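PDB 3GCF: terminal oxygenase component of carbazole 1,9a-dioxygenase from Nocardioides aromaticivorans, which probably inserts both atoms of dioxygen into carbazole at a mononuclear iron, using electrons relayed by a Rieske [2Fe-2S] cluster. Local coordinates for residues P22-A27 with N176-V181; H36-D41 with V50-L55; R170-S175 with V291-T296; T187-M192 with D335-A340. All coordinates share one frame; numbering follows the deposited sequence.

Contact 1 of 4, residues P22-A27 with N176-V181; sequences PRYLEA and NWRLGV
Arg178 reaches from the N-capped first turn of helix 177-184 to the C-terminal end of helix 22-26, where backbone carbonyls leave the last turn. Its NH1 donates to Tyr24 O at 2.9 Å, on a lone pair in the carbonyl plane, and to Leu25 O at 2.9 Å, standing above that carbonyl's plane; both acceptors lie in the guanidinium plane. From opposite faces of the Asn176 amide, Arg178 N (3.0 Å, the capping bond) and Arg178 NE (2.6 Å) bind Asn176 OD1, which fixes the rotation of the guanidinium. A leucine here would keep some apolar bulk, but would probably leave the Tyr24 and Leu25 carbonyls without their shared donor.

A CH-pi contact adds to the polar grip. Tyr24 chi1 of 179° swings the ring out opposite the backbone N and lays it alongside the arginine chain, so that Arg178 CD sits over one face, 4.0 Å from the Tyr24 ring centroid. The hydroxyl continues to Glu182 and to Trp369 of helix 364-376.

Tryptophan suits its place by joining an apolar ring to one N-H: Trp177 NE1 donates in its ring plane to Ala27 O, 3.0 Å away and nearly along the C=O axis (164°).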
loop_
_atom_site.group_PDB
_atom_site.type_symbol
_atom_site.label_atom_id
_atom_site.label_comp_id
_atom_site.label_asym_id
_atom_site.label_seq_id
_atom_site.Cartn_x
_atom_site.Cartn_y
_atom_site.Cartn_z
ATOM N N PRO A 22 25.067 18.332 -7.696
ATOM C CA PRO A 22 25.081 16.926 -7.275
ATOM C C PRO A 22 24.684 16.636 -5.830
ATOM O O PRO A 22 23.900 15.727 -5.574
ATOM C CB PRO A 22 26.514 16.492 -7.576
ATOM C CG PRO A 22 27.291 17.754 -7.364
ATOM C CD PRO A 22 26.425 18.775 -8.062
ATOM N N ARG A 23 25.224 17.399 -4.886
ATOM C CA ARG A 23 24.904 17.166 -3.486
ATOM C C ARG A 23 23.463 17.523 -3.137
ATOM O O ARG A 23 22.911 17.019 -2.157
ATOM C CB ARG A 23 25.878 17.922 -2.584
ATOM C CG ARG A 23 27.306 17.378 -2.642
ATOM C CD ARG A 23 27.933 17.430 -1.263
ATOM N NE ARG A 23 27.769 18.762 -0.716
ATOM C CZ ARG A 23 27.617 19.045 0.571
ATOM N NH1 ARG A 23 27.608 18.087 1.484
ATOM N NH2 ARG A 23 27.461 20.308 0.932
ATOM N N TYR A 24 22.857 18.390 -3.943
ATOM C CA TYR A 24 21.473 18.778 -3.729
ATOM C C TYR A 24 20.598 17.611 -4.175
ATOM O O TYR A 24 19.593 17.292 -3.542
ATOM C CB TYR A 24 21.133 20.017 -4.556
ATOM C CG TYR A 24 19.702 20.474 -4.412
ATOM C CD1 TYR A 24 19.259 21.086 -3.243
ATOM C CD2 TYR A 24 18.792 20.313 -5.456
ATOM C CE1 TYR A 24 17.944 21.534 -3.120
ATOM C CE2 TYR A 24 17.480 20.752 -5.345
ATOM C CZ TYR A 24 17.061 21.367 -4.181
ATOM O OH TYR A 24 15.775 21.852 -4.090
ATOM N N LEU A 25 20.989 16.973 -5.272
ATOM C CA LEU A 25 20.237 15.836 -5.790
ATOM C C LEU A 25 20.396 14.626 -4.887
ATOM O O LEU A 25 19.520 13.767 -4.829
ATOM C CB LEU A 25 20.702 15.474 -7.200
ATOM C CG LEU A 25 20.477 16.512 -8.297
ATOM C CD1 LEU A 25 20.682 15.836 -9.647
ATOM C CD2 LEU A 25 19.070 17.085 -8.207
ATOM N N GLU A 26 21.519 14.563 -4.181
ATOM C CA GLU A 26 21.794 13.451 -3.279
ATOM C C GLU A 26 21.062 13.586 -1.950
ATOM O O GLU A 26 20.738 12.586 -1.315
ATOM C CB GLU A 26 23.296 13.357 -3.005
ATOM C CG GLU A 26 24.129 12.874 -4.173
ATOM C CD GLU A 26 25.608 13.179 -3.992
ATOM O OE1 GLU A 26 26.123 12.995 -2.866
ATOM O OE2 GLU A 26 26.255 13.596 -4.980
ATOM N N ALA A 27 20.809 14.823 -1.537
ATOM C CA ALA A 27 20.150 15.102 -0.265
ATOM C C ALA A 27 18.653 14.800 -0.278
ATOM O O ALA A 27 17.831 15.621 0.126
ATOM C CB ALA A 27 20.393 16.559 0.128
ATOM N N ASN A 176 8.608 15.069 -1.643
ATOM C CA ASN A 176 9.969 15.242 -1.167
ATOM C C ASN A 176 10.048 16.696 -0.704
ATOM O O ASN A 176 9.339 17.553 -1.236
ATOM C CB ASN A 176 10.958 15.006 -2.306
ATOM C CG ASN A 176 12.394 15.172 -1.868
ATOM O OD1 ASN A 176 13.038 16.171 -2.191
ATOM N ND2 ASN A 176 12.910 14.186 -1.139
ATOM N N TRP A 177 10.908 16.973 0.270
ATOM C CA TRP A 177 11.052 18.320 0.807
ATOM C C TRP A 177 11.521 19.346 -0.218
ATOM O O TRP A 177 11.128 20.512 -0.157
ATOM C CB TRP A 177 12.027 18.323 1.989
ATOM C CG TRP A 177 13.451 18.055 1.595
ATOM C CD1 TRP A 177 14.003 16.849 1.281
ATOM C CD2 TRP A 177 14.499 19.026 1.452
ATOM N NE1 TRP A 177 15.328 17.003 0.954
ATOM C CE2 TRP A 177 15.660 18.330 1.048
ATOM C CE3 TRP A 177 14.569 20.415 1.627
ATOM C CZ2 TRP A 177 16.882 18.978 0.812
ATOM C CZ3 TRP A 177 15.785 21.061 1.394
ATOM C CH2 TRP A 177 16.923 20.340 0.991
ATOM N N ARG A 178 12.370 18.926 -1.152
ATOM C CA ARG A 178 12.876 19.855 -2.153
ATOM C C ARG A 178 11.756 20.415 -3.027
ATOM O O ARG A 178 11.840 21.549 -3.494
ATOM C CB ARG A 178 13.959 19.174 -2.998
ATOM C CG ARG A 178 15.207 18.834 -2.178
ATOM C CD ARG A 178 16.132 17.858 -2.886
ATOM N NE ARG A 178 15.442 16.615 -3.208
ATOM C CZ ARG A 178 16.023 15.545 -3.742
ATOM N NH1 ARG A 178 17.324 15.555 -4.016
ATOM N NH2 ARG A 178 15.296 14.469 -4.019
ATOM N N LEU A 179 10.704 19.630 -3.241
ATOM C CA LEU A 179 9.582 20.107 -4.043
ATOM C C LEU A 179 8.832 21.177 -3.246
ATOM O O LEU A 179 8.174 22.040 -3.818
ATOM C CB LEU A 179 8.636 18.956 -4.407
ATOM C CG LEU A 179 9.261 17.837 -5.252
ATOM C CD1 LEU A 179 8.212 16.780 -5.590
ATOM C CD2 LEU A 179 9.851 18.435 -6.523
ATOM N N GLY A 180 8.935 21.111 -1.921
ATOM C CA GLY A 180 8.279 22.101 -1.084
ATOM C C GLY A 180 9.027 23.422 -1.175
ATOM O O GLY A 180 8.435 24.476 -1.440
ATOM N N VAL A 181 10.340 23.362 -0.960
ATOM C CA VAL A 181 11.195 24.547 -1.025
ATOM C C VAL A 181 11.047 25.252 -2.375
ATOM O O VAL A 181 10.815 26.460 -2.440
ATOM C CB VAL A 181 12.695 24.183 -0.863
ATOM C CG1 VAL A 181 13.539 25.459 -0.883
ATOM C CG2 VAL A 181 12.921 23.414 0.432
#

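Contact 2 of 4, residues H36-D41 with V50-L55; sequences HPAAFD and VAVTML
Met54 and Ala38 meet where strands 34-40 and 49-54, the outermost of a six-stranded antiparallel sheet, come round to face each other. The axes of the short segments lie 7.8 Å apart and their directions differ by 158°, yet side chains rather than backbone bonds join them.

The tight part gathers round the methionine. Met54 SD touches Ala38 CB at 3.5 Å, and a bend at the last torsion (chi3 68°) carries Met54 CE to His36 O at 3.4 Å and His36 CB at 3.5 Å. Methionine fits because its flexible, unbranched tip can reach the backbone carbonyl of His36, and alanine across from it leaves room for the sulfur. With only an alanine's methyl in place of Met54, the contacts to Ala38 CB and His36 CB would be lost and a gap would probably open between the two strands. Next to it, Leu55 crosses His36 at about a right angle and lays CD1 over one ring face, 4.2 Å from the His36 centroid, while His36 NE2 is hydrogen-bonded to Phe31 O.

Toward the partly exposed side the fit slackens. Val52 still sets CG1 3.6 Å from Ala38 O, but its CG2 stays 4.2 Å from Ala38 CB. Asp41 forms a salt bridge to Arg63 of strand 57-64. Strand 34-40 carries a classic beta bulge, Ala38 and Ala39 both pairing with Val139 of strand 138-143, within the antiparallel, barrel-like framework of the Rieske domain.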
loop_
_atom_site.group_PDB
_atom_site.type_symbol
_atom_site.label_atom_id
_atom_site.label_comp_id
_atom_site.label_asym_id
_atom_site.label_seq_id
_atom_site.Cartn_x
_atom_site.Cartn_y
_atom_site.Cartn_z
ATOM N N HIS A 36 16.696 22.314 12.550
ATOM C CA HIS A 36 15.430 22.169 11.830
ATOM C C HIS A 36 14.298 22.251 12.848
ATOM O O HIS A 36 14.426 21.746 13.958
ATOM C CB HIS A 36 15.349 20.806 11.128
ATOM C CG HIS A 36 16.244 20.673 9.937
ATOM N ND1 HIS A 36 15.969 21.272 8.727
ATOM C CD2 HIS A 36 17.404 19.992 9.765
ATOM C CE1 HIS A 36 16.920 20.967 7.860
ATOM N NE2 HIS A 36 17.803 20.192 8.465
ATOM N N PRO A 37 13.179 22.901 12.492
ATOM C CA PRO A 37 12.070 22.988 13.447
ATOM C C PRO A 37 11.405 21.619 13.593
ATOM O O PRO A 37 11.318 20.859 12.628
ATOM C CB PRO A 37 11.141 24.018 12.805
ATOM C CG PRO A 37 11.396 23.831 11.331
ATOM C CD PRO A 37 12.899 23.692 11.282
ATOM N N ALA A 38 10.940 21.309 14.798
ATOM C CA ALA A 38 10.289 20.030 15.060
ATOM C C ALA A 38 8.831 20.229 15.449
ATOM O O ALA A 38 7.962 19.435 15.094
ATOM C CB ALA A 38 11.019 19.293 16.185
ATOM N N ALA A 39 8.566 21.300 16.181
ATOM C CA ALA A 39 7.223 21.572 16.650
ATOM C C ALA A 39 7.177 22.970 17.226
ATOM O O ALA A 39 8.180 23.682 17.234
ATOM C CB ALA A 39 6.853 20.561 17.731
ATOM N N PHE A 40 6.004 23.358 17.711
ATOM C CA PHE A 40 5.844 24.659 18.333
ATOM C C PHE A 40 5.931 24.451 19.835
ATOM O O PHE A 40 5.449 23.447 20.362
ATOM C CB PHE A 40 4.508 25.272 17.928
ATOM C CG PHE A 40 4.483 25.724 16.504
ATOM C CD1 PHE A 40 5.047 26.945 16.143
ATOM C CD2 PHE A 40 3.980 24.894 15.506
ATOM C CE1 PHE A 40 5.116 27.332 14.805
ATOM C CE2 PHE A 40 4.045 25.271 14.165
ATOM C CZ PHE A 40 4.616 26.490 13.814
ATOM N N ASP A 41 6.559 25.399 20.516
ATOM C CA ASP A 41 6.737 25.310 21.953
ATOM C C ASP A 41 5.443 25.056 22.724
ATOM O O ASP A 41 5.429 24.285 23.688
ATOM C CB ASP A 41 7.403 26.582 22.474
ATOM C CG ASP A 41 7.885 26.438 23.899
ATOM O OD1 ASP A 41 8.649 25.489 24.181
ATOM O OD2 ASP A 41 7.505 27.273 24.736
ATOM N N VAL A 50 5.402 14.564 22.458
ATOM C CA VAL A 50 5.091 14.839 21.061
ATOM C C VAL A 50 6.106 14.081 20.230
ATOM O O VAL A 50 7.314 14.277 20.380
ATOM C CB VAL A 50 5.186 16.335 20.714
ATOM C CG1 VAL A 50 4.974 16.523 19.215
ATOM C CG2 VAL A 50 4.136 17.122 21.496
ATOM N N ALA A 51 5.619 13.200 19.365
ATOM C CA ALA A 51 6.509 12.415 18.529
ATOM C C ALA A 51 6.649 13.050 17.150
ATOM O O ALA A 51 5.659 13.441 16.536
ATOM C CB ALA A 51 5.980 10.984 18.400
ATOM N N VAL A 52 7.883 13.157 16.674
ATOM C CA VAL A 52 8.134 13.727 15.361
ATOM C C VAL A 52 9.147 12.868 14.610
ATOM O O VAL A 52 9.891 12.092 15.212
ATOM C CB VAL A 52 8.687 15.184 15.450
ATOM C CG1 VAL A 52 7.726 16.067 16.233
ATOM C CG2 VAL A 52 10.070 15.184 16.089
ATOM N N THR A 53 9.154 13.000 13.290
ATOM C CA THR A 53 10.087 12.270 12.450
ATOM C C THR A 53 10.800 13.338 11.644
ATOM O O THR A 53 10.164 14.112 10.925
ATOM C CB THR A 53 9.360 11.290 11.501
ATOM O OG1 THR A 53 8.632 10.334 12.277
ATOM C CG2 THR A 53 10.362 10.542 10.629
ATOM N N MET A 54 12.119 13.389 11.773
ATOM C CA MET A 54 12.897 14.392 11.068
ATOM C C MET A 54 14.053 13.758 10.320
ATOM O O MET A 54 14.854 13.032 10.907
ATOM C CB MET A 54 13.436 15.421 12.063
ATOM C CG MET A 54 12.352 16.158 12.835
ATOM S SD MET A 54 13.015 17.153 14.187
ATOM C CE MET A 54 13.901 18.428 13.262
ATOM N N LEU A 55 14.131 14.038 9.022
ATOM C CA LEU A 55 15.193 13.504 8.189
ATOM C C LEU A 55 15.384 12.005 8.411
ATOM O O LEU A 55 16.511 11.527 8.554
ATOM C CB LEU A 55 16.502 14.258 8.464
ATOM C CG LEU A 55 16.569 15.721 7.997
ATOM C CD1 LEU A 55 15.752 16.620 8.912
ATOM C CD2 LEU A 55 18.017 16.176 7.985
#

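Contact 3 of 4, residues R170-S175 with V291-T296; sequences RRTVQS and VPISET
In the seven-stranded antiparallel sheet of the catalytic domain, Thr172 and Ile293 meet across strand 298-307, which runs between strand 164-173 and strand 285-292. Thr172 CG2 touches Ile293 CD1 at 3.7 Å, the two side chains crossing at about a right angle. The threonine's first torsion (chi1 -61°) places the methyl anti to the backbone N and OG1 beside it, so that one residue offers carbon to the isoleucine and a hydroxyl to Glu299 of the intervening strand. Ile293 suits the task because its extended CG1-CD1 branch reaches past the intervening strand to the threonine methyl.

Farther on, the backbones close in. Gln174 centres an inverse gamma turn, with a weak bond from Ser175 N to Val173 O at 3.1 Å. Thr296 O lies 2.9 Å from Ser175 N, but the angle is too poor for a hydrogen bond. Gln174 OE1 accepts from Gln297 NE2, which ties the turn to the start of the next strand. Within 291-296, Ser294 OG accepts from Thr296 N at 3.3 Å, an ST turn that shapes the bend before strand 298-307.

Ser175 and Thr296 also pack on Gln345 of helix 335-350, an arrangement consistent with the Bet v 1-like fold, in which a curved antiparallel sheet wraps a long helix.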
loop_
_atom_site.group_PDB
_atom_site.type_symbol
_atom_site.label_atom_id
_atom_site.label_comp_id
_atom_site.label_asym_id
_atom_site.label_seq_id
_atom_site.Cartn_x
_atom_site.Cartn_y
_atom_site.Cartn_z
ATOM N N ARG A 170 1.953 23.745 11.469
ATOM C CA ARG A 170 2.741 22.797 10.694
ATOM C C ARG A 170 1.797 21.708 10.246
ATOM O O ARG A 170 0.761 21.484 10.874
ATOM C CB ARG A 170 3.868 22.194 11.542
ATOM C CG ARG A 170 3.406 21.381 12.758
ATOM C CD ARG A 170 4.601 21.010 13.644
ATOM N NE ARG A 170 4.228 20.246 14.834
ATOM C CZ ARG A 170 4.207 18.917 14.901
ATOM N NH1 ARG A 170 4.535 18.179 13.844
ATOM N NH2 ARG A 170 3.876 18.320 16.039
ATOM N N ARG A 171 2.145 21.044 9.153
ATOM C CA ARG A 171 1.332 19.963 8.626
ATOM C C ARG A 171 2.244 19.099 7.771
ATOM O O ARG A 171 3.319 19.537 7.352
ATOM C CB ARG A 171 0.183 20.516 7.773
ATOM C CG ARG A 171 0.595 20.895 6.349
ATOM C CD ARG A 171 -0.545 21.543 5.572
ATOM N NE ARG A 171 -0.602 22.988 5.766
ATOM C CZ ARG A 171 -1.546 23.771 5.252
ATOM N NH1 ARG A 171 -2.516 23.243 4.518
ATOM N NH2 ARG A 171 -1.516 25.083 5.458
ATOM N N THR A 172 1.804 17.876 7.514
ATOM C CA THR A 172 2.546 16.919 6.704
ATOM C C THR A 172 2.140 17.062 5.241
ATOM O O THR A 172 0.965 17.239 4.945
ATOM C CB THR A 172 2.240 15.481 7.178
ATOM O OG1 THR A 172 2.649 15.338 8.545
ATOM C CG2 THR A 172 2.966 14.451 6.313
ATOM N N VAL A 173 3.116 16.996 4.335
ATOM C CA VAL A 173 2.868 17.095 2.895
ATOM C C VAL A 173 3.483 15.863 2.236
ATOM O O VAL A 173 4.604 15.470 2.563
ATOM C CB VAL A 173 3.515 18.363 2.283
ATOM C CG1 VAL A 173 3.270 18.403 0.774
ATOM C CG2 VAL A 173 2.934 19.611 2.937
ATOM N N GLN A 174 2.747 15.249 1.312
ATOM C CA GLN A 174 3.225 14.041 0.656
ATOM C C GLN A 174 4.104 14.281 -0.573
ATOM O O GLN A 174 3.729 13.932 -1.689
ATOM C CB GLN A 174 2.041 13.149 0.262
ATOM C CG GLN A 174 1.051 12.832 1.390
ATOM C CD GLN A 174 1.688 12.089 2.564
ATOM O OE1 GLN A 174 2.425 11.126 2.375
ATOM N NE2 GLN A 174 1.387 12.530 3.781
ATOM N N SER A 175 5.269 14.883 -0.370
ATOM C CA SER A 175 6.207 15.109 -1.460
ATOM C C SER A 175 7.573 15.269 -0.837
ATOM O O SER A 175 7.689 15.562 0.356
ATOM C CB SER A 175 5.865 16.384 -2.256
ATOM O OG SER A 175 6.575 17.524 -1.778
ATOM N N VAL A 291 10.840 20.586 6.384
ATOM C CA VAL A 291 11.667 19.558 6.994
ATOM C C VAL A 291 11.337 18.161 6.495
ATOM O O VAL A 291 10.205 17.700 6.604
ATOM C CB VAL A 291 11.535 19.599 8.531
ATOM C CG1 VAL A 291 12.612 18.726 9.180
ATOM C CG2 VAL A 291 11.650 21.043 9.016
ATOM N N PRO A 292 12.331 17.466 5.933
ATOM C CA PRO A 292 12.096 16.113 5.426
ATOM C C PRO A 292 11.609 15.178 6.537
ATOM O O PRO A 292 12.100 15.231 7.663
ATOM C CB PRO A 292 13.473 15.688 4.901
ATOM C CG PRO A 292 14.177 16.986 4.638
ATOM C CD PRO A 292 13.748 17.842 5.791
ATOM N N ILE A 293 10.623 14.347 6.215
ATOM C CA ILE A 293 10.108 13.367 7.159
ATOM C C ILE A 293 10.724 12.063 6.671
ATOM O O ILE A 293 11.390 11.351 7.421
ATOM C CB ILE A 293 8.575 13.278 7.105
ATOM C CG1 ILE A 293 7.968 14.537 7.734
ATOM C CG2 ILE A 293 8.094 12.020 7.825
ATOM C CD1 ILE A 293 6.468 14.658 7.567
ATOM N N SER A 294 10.514 11.781 5.391
ATOM C CA SER A 294 11.059 10.599 4.745
ATOM C C SER A 294 11.534 11.054 3.368
ATOM O O SER A 294 11.651 12.252 3.110
ATOM C CB SER A 294 9.989 9.517 4.596
ATOM O OG SER A 294 8.952 9.947 3.731
ATOM N N GLU A 295 11.808 10.108 2.485
ATOM C CA GLU A 295 12.267 10.458 1.151
ATOM C C GLU A 295 11.138 11.047 0.306
ATOM O O GLU A 295 11.392 11.745 -0.678
ATOM C CB GLU A 295 12.849 9.221 0.448
ATOM C CG GLU A 295 14.195 8.738 1.000
ATOM C CD GLU A 295 14.079 7.859 2.251
ATOM O OE1 GLU A 295 12.965 7.718 2.818
ATOM O OE2 GLU A 295 15.122 7.305 2.669
ATOM N N THR A 296 9.896 10.784 0.698
ATOM C CA THR A 296 8.744 11.260 -0.065
ATOM C C THR A 296 7.779 12.151 0.713
ATOM O O THR A 296 6.680 12.443 0.234
ATOM C CB THR A 296 7.930 10.066 -0.616
ATOM O OG1 THR A 296 7.280 9.394 0.472
ATOM C CG2 THR A 296 8.845 9.072 -1.327
#

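Contact 4 of 4, residues T187-M192 with D335-A340; sequences TTHIFM and DDDVWA. With FE2 (Fe (II) ion), chain P.
His189 and Asp337 grip one iron(II) ion from two distant parts of the chain. His189 NE2 binds it at 2.1 Å; the carboxylate of Asp337 is bidentate, with OD1 at 2.1 Å and OD2 at 2.3 Å from the iron. The ring and carboxylate planes are 44° apart, and the close approach of NE2 to OD1 reflects their common metal. A second shell orients both ligands: Asp186 O bonds His189 ND1, Asn183 bonds Asp337 OD1 and Asn334 bonds Asp337 OD2.

Met192 packs beside the site. Its CB points toward helix 335-350, and chi1 of 84° sets CG between the backbone N and the carbonyl carbon, directing the chain across to the helix. Met192 SD then rests on Ala340 CB at 3.6 Å, where a small residue admits the bulky sulfur. A bend at chi3 brings Met192 CE to Asp336 O at 3.4 Å and over one face of the Trp339 ring, 3.6 Å from Trp339 CZ2. That indole is steadied by Trp339 NE1, which donates to Asp336 OD1 at 2.9 Å.

From a neighbouring subunit, Tyr98 packs on His189 and Trp97 on Trp339, as expected where a Rieske cluster serves the iron next door. With His193 and two waters completing the iron's shell, this is the facial triad of two histidines and one carboxylate found in Rieske non-heme iron oxygenases.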
loop_
_atom_site.group_PDB
_atom_site.type_symbol
_atom_site.label_atom_id
_atom_site.label_comp_id
_atom_site.label_asym_id
_atom_site.label_seq_id
_atom_site.Cartn_x
_atom_site.Cartn_y
_atom_site.Cartn_z
ATOM N N THR A 187 8.706 32.258 -8.391
ATOM C CA THR A 187 8.036 33.527 -8.669
ATOM C C THR A 187 6.913 33.555 -9.711
ATOM O O THR A 187 6.252 34.583 -9.874
ATOM C CB THR A 187 9.067 34.628 -9.027
ATOM O OG1 THR A 187 9.648 34.348 -10.303
ATOM C CG2 THR A 187 10.176 34.676 -7.982
ATOM N N THR A 188 6.685 32.449 -10.413
ATOM C CA THR A 188 5.603 32.425 -11.392
ATOM C C THR A 188 4.518 31.387 -11.079
ATOM O O THR A 188 3.488 31.346 -11.748
ATOM C CB THR A 188 6.133 32.204 -12.836
ATOM O OG1 THR A 188 6.809 30.943 -12.926
ATOM C CG2 THR A 188 7.089 33.321 -13.219
ATOM N N HIS A 189 4.730 30.563 -10.056
ATOM C CA HIS A 189 3.727 29.565 -9.701
ATOM C C HIS A 189 2.491 30.242 -9.093
ATOM O O HIS A 189 1.427 29.626 -8.990
ATOM C CB HIS A 189 4.286 28.558 -8.682
ATOM C CG HIS A 189 4.039 28.943 -7.253
ATOM N ND1 HIS A 189 4.773 29.912 -6.602
ATOM C CD2 HIS A 189 3.103 28.523 -6.368
ATOM C CE1 HIS A 189 4.301 30.070 -5.377
ATOM N NE2 HIS A 189 3.287 29.238 -5.210
ATOM N N ILE A 190 2.630 31.505 -8.693
ATOM C CA ILE A 190 1.526 32.219 -8.057
ATOM C C ILE A 190 0.294 32.341 -8.937
ATOM O O ILE A 190 -0.778 32.755 -8.481
ATOM C CB ILE A 190 1.961 33.617 -7.558
ATOM C CG1 ILE A 190 2.391 34.502 -8.726
ATOM C CG2 ILE A 190 3.090 33.457 -6.530
ATOM C CD1 ILE A 190 2.873 35.883 -8.288
ATOM N N PHE A 191 0.459 31.968 -10.200
ATOM C CA PHE A 191 -0.634 31.965 -11.161
ATOM C C PHE A 191 -1.764 31.115 -10.559
ATOM O O PHE A 191 -2.928 31.513 -10.575
ATOM C CB PHE A 191 -0.139 31.337 -12.473
ATOM C CG PHE A 191 -1.229 31.025 -13.465
ATOM C CD1 PHE A 191 -1.955 32.045 -14.074
ATOM C CD2 PHE A 191 -1.510 29.704 -13.812
ATOM C CE1 PHE A 191 -2.946 31.755 -15.017
ATOM C CE2 PHE A 191 -2.504 29.399 -14.758
ATOM C CZ PHE A 191 -3.221 30.428 -15.359
ATOM N N MET A 192 -1.397 29.961 -10.002
ATOM C CA MET A 192 -2.365 29.033 -9.421
ATOM C C MET A 192 -3.122 29.569 -8.207
ATOM O O MET A 192 -4.131 28.991 -7.804
ATOM C CB MET A 192 -1.675 27.720 -9.030
ATOM C CG MET A 192 -1.001 27.750 -7.661
ATOM S SD MET A 192 -0.314 26.156 -7.145
ATOM C CE MET A 192 -1.808 25.241 -6.824
ATOM N N ASP A 335 -3.187 26.489 1.102
ATOM C CA ASP A 335 -3.613 25.098 0.972
ATOM C C ASP A 335 -3.331 24.514 -0.411
ATOM O O ASP A 335 -2.907 23.361 -0.520
ATOM C CB ASP A 335 -5.102 24.939 1.307
ATOM C CG ASP A 335 -5.361 24.915 2.802
ATOM O OD1 ASP A 335 -4.395 24.749 3.582
ATOM O OD2 ASP A 335 -6.535 25.052 3.199
ATOM N N ASP A 336 -3.550 25.298 -1.462
ATOM C CA ASP A 336 -3.298 24.815 -2.821
ATOM C C ASP A 336 -1.849 24.422 -3.056
ATOM O O ASP A 336 -1.568 23.582 -3.907
ATOM C CB ASP A 336 -3.701 25.861 -3.863
ATOM C CG ASP A 336 -5.204 25.996 -3.999
ATOM O OD1 ASP A 336 -5.902 24.968 -3.881
ATOM O OD2 ASP A 336 -5.686 27.124 -4.237
ATOM N N ASP A 337 -0.925 25.030 -2.318
ATOM C CA ASP A 337 0.486 24.702 -2.482
ATOM C C ASP A 337 0.753 23.249 -2.107
ATOM O O ASP A 337 1.700 22.641 -2.603
ATOM C CB ASP A 337 1.370 25.618 -1.623
ATOM C CG ASP A 337 1.548 27.001 -2.229
ATOM O OD1 ASP A 337 1.776 27.088 -3.452
ATOM O OD2 ASP A 337 1.480 28.000 -1.481
ATOM N N VAL A 338 -0.088 22.691 -1.239
ATOM C CA VAL A 338 0.082 21.309 -0.806
ATOM C C VAL A 338 -0.106 20.315 -1.957
ATOM O O VAL A 338 0.800 19.537 -2.252
ATOM C CB VAL A 338 -0.888 20.962 0.355
ATOM C CG1 VAL A 338 -0.747 19.484 0.737
ATOM C CG2 VAL A 338 -0.578 21.841 1.564
ATOM N N TRP A 339 -1.257 20.333 -2.624
ATOM C CA TRP A 339 -1.433 19.385 -3.722
ATOM C C TRP A 339 -0.545 19.731 -4.913
ATOM O O TRP A 339 -0.218 18.864 -5.720
ATOM C CB TRP A 339 -2.906 19.268 -4.162
ATOM C CG TRP A 339 -3.591 20.532 -4.628
ATOM C CD1 TRP A 339 -4.393 21.350 -3.883
ATOM C CD2 TRP A 339 -3.586 21.079 -5.956
ATOM N NE1 TRP A 339 -4.891 22.366 -4.663
ATOM C CE2 TRP A 339 -4.413 22.225 -5.939
ATOM C CE3 TRP A 339 -2.969 20.708 -7.160
ATOM C CZ2 TRP A 339 -4.639 23.011 -7.081
ATOM C CZ3 TRP A 339 -3.192 21.492 -8.300
ATOM C CH2 TRP A 339 -4.022 22.630 -8.247
ATOM N N ALA A 340 -0.141 20.994 -5.017
ATOM C CA ALA A 340 0.733 21.398 -6.111
ATOM C C ALA A 340 2.061 20.666 -5.957
ATOM O O ALA A 340 2.629 20.176 -6.929
ATOM C CB ALA A 340 0.959 22.909 -6.087
HETATM FE FE FE2 P . 2.258 29.098 -3.359
HETATM O O HOH W 1 2.718 30.853 -2.349
HETATM O O HOH W 2 4.076 28.545 -2.676
#

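From the N terminus, contact 1 opens at helix 22-26 and closes only at 176-181, enclosing the Rieske sheet. Contact 2 is nested inside that loop, joining two strands separated by a short loop. Contact 3 opens at 170-175, just before contact 1 closes, and ends at 291-296, so the two cross. They touch where Trp177 packs on Pro292. Contact 4 in turn crosses contact 3, running from the loop at 187-192 to helix 335-350, with an Arg171-Asp335 salt bridge between them. Contact 3 also meets contact 2 through Leu55 and Pro292, and thus links the Rieske domain to the catalytic sheet and the iron-bearing helix.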